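PDB 3FID: putative outer membrane protein (LpxR) from Salmonella typhimurium, which probably removes acyl chains from the lipid A part of lipopolysaccharide as a metal-binding enzyme of the outer membrane. Local coordinates for residues I14-P17 with S18-L22. Numbering follows the deposited sequence.
With CXE (pentaethylene glycol monodecyl ether), chain J.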
# COMPACT_ATOMS: atom_id res chain seq x y z
N ILE A 14 -3.88 7.80 -17.26
CA ILE A 14 -3.27 9.05 -17.72
C ILE A 14 -1.99 9.42 -16.97
O ILE A 14 -1.22 10.28 -17.42
CB ILE A 14 -4.23 10.29 -17.69
CG1 ILE A 14 -4.71 10.60 -16.27
CG2 ILE A 14 -5.39 10.12 -18.69
CD1 ILE A 14 -5.24 12.04 -16.08
N PHE A 15 -1.78 8.77 -15.83
CA PHE A 15 -0.56 8.94 -15.04
C PHE A 15 0.57 7.95 -15.38
O PHE A 15 1.66 7.99 -14.78
CB PHE A 15 -0.89 8.89 -13.54
CG PHE A 15 -2.00 9.85 -13.12
CD1 PHE A 15 -3.25 9.35 -12.78
CD2 PHE A 15 -1.77 11.23 -13.08
CE1 PHE A 15 -4.28 10.21 -12.39
CE2 PHE A 15 -2.81 12.10 -12.70
CZ PHE A 15 -4.05 11.58 -12.36
N GLN A 16 0.33 7.09 -16.37
CA GLN A 16 1.36 6.14 -16.78
C GLN A 16 2.66 6.77 -17.30
O GLN A 16 3.76 6.31 -16.97
CB GLN A 16 0.82 5.15 -17.84
CG GLN A 16 1.71 3.91 -17.96
CD GLN A 16 1.55 2.96 -16.79
OE1 GLN A 16 0.44 2.50 -16.49
NE2 GLN A 16 2.66 2.64 -16.12
N PRO A 17 2.54 7.80 -18.18
CA PRO A 17 3.81 8.40 -18.59
C PRO A 17 4.61 8.99 -17.44
O PRO A 17 5.83 8.94 -17.48
CB PRO A 17 3.39 9.49 -19.57
CG PRO A 17 1.99 9.06 -20.08
CD PRO A 17 1.38 8.40 -18.87
N SER A 18 3.95 9.58 -16.43
CA SER A 18 4.67 10.12 -15.27
C SER A 18 5.32 8.97 -14.49
O SER A 18 6.49 9.04 -14.14
CB SER A 18 3.75 10.92 -14.35
OG SER A 18 3.23 12.04 -15.06
N LEU A 19 4.54 7.93 -14.22
CA LEU A 19 5.07 6.74 -13.51
C LEU A 19 6.27 6.10 -14.23
O LEU A 19 7.28 5.73 -13.58
CB LEU A 19 3.94 5.70 -13.29
CG LEU A 19 4.22 4.54 -12.32
CD1 LEU A 19 4.34 5.06 -10.88
CD2 LEU A 19 3.08 3.50 -12.47
N ASN A 20 6.16 5.96 -15.55
CA ASN A 20 7.25 5.42 -16.40
C ASN A 20 8.47 6.31 -16.41
O ASN A 20 9.59 5.81 -16.38
CB ASN A 20 6.80 5.23 -17.86
CG ASN A 20 5.74 4.17 -18.01
OD1 ASN A 20 5.46 3.42 -17.09
ND2 ASN A 20 5.14 4.12 -19.19
N ALA A 21 8.27 7.62 -16.46
CA ALA A 21 9.41 8.54 -16.43
C ALA A 21 10.12 8.45 -15.07
O ALA A 21 11.36 8.50 -14.98
CB ALA A 21 8.96 9.96 -16.69
N LEU A 22 9.33 8.28 -14.02
CA LEU A 22 9.89 8.25 -12.68
C LEU A 22 10.66 6.95 -12.36
O LEU A 22 11.75 7.00 -11.80
CB LEU A 22 8.78 8.53 -11.65
CG LEU A 22 9.14 8.64 -10.16
CD1 LEU A 22 10.25 9.66 -9.89
CD2 LEU A 22 7.84 8.96 -9.36
C1 CXE J . 4.36 14.38 -7.06
C2 CXE J . 3.18 13.96 -7.92
C3 CXE J . 3.41 14.46 -9.34
C4 CXE J . 2.36 13.89 -10.28
C5 CXE J . 2.53 14.47 -11.67
C6 CXE J . 1.54 13.82 -12.63
C7 CXE J . 1.34 14.65 -13.90
C8 CXE J . 0.04 14.22 -14.57
C9 CXE J . 0.10 14.40 -16.08
C10 CXE J . -1.23 14.02 -16.70
O11 CXE J . -1.32 14.67 -17.96
C12 CXE J . -2.57 14.44 -18.62
C13 CXE J . -2.41 14.90 -20.06
O HOH W 1 1.43 11.21 -16.94
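A single water links Ile14 to Ser18 at the start of helix 16-23: it donates a hydrogen bond to Ile14 O (2.8 Å) and is hydrogen-bonded to Ser18 OG at 2.7 Å. The hydroxyl reaches this water because OG stands beside the backbone N of Ser18 (chi1 -63°), a setting that also lays it against the decyl chain of a pentaethylene glycol monodecyl ether, OG to C7 of the detergent 3.4 Å. The same molecule runs past the edge of the Phe15 ring, C8 lying 3.8 Å from CD2 and near the ring plane, while CG1 of Ile14 sits over the centre of one ring face. From Phe15 onward regular helical bonding takes over, with Leu19 N on Phe15 O, Asn20 N on Gln16 O and Ala21 N on Pro17 O.

A second link joins the side chains of Gln16 and Asn20 one turn apart. Gln16 bends at chi2 (74°), and NE2 donates to Asn20 OD1 in a nearly straight bond of 3.1 Å; OD1 lies close to the Gln16 amide plane, but the donor is tilted 35° from the carbonyl plane of Asn20. With Gln16 OE1 accepting from Ala12 N, both ends of the amide are bonded, which fixes its rotation and tells its oxygen from its nitrogen. NE2 also touches Leu19 CD2, whose side chain packs on strands 266-275 and 285-295.

The bonded amides thus face helix 25-29, the leucines meet the barrel strands, and Phe15 and the Ser18 hydroxyl lie along the detergent's alkyl chain, where water gives that hydroxyl a polar partner beside hydrocarbon.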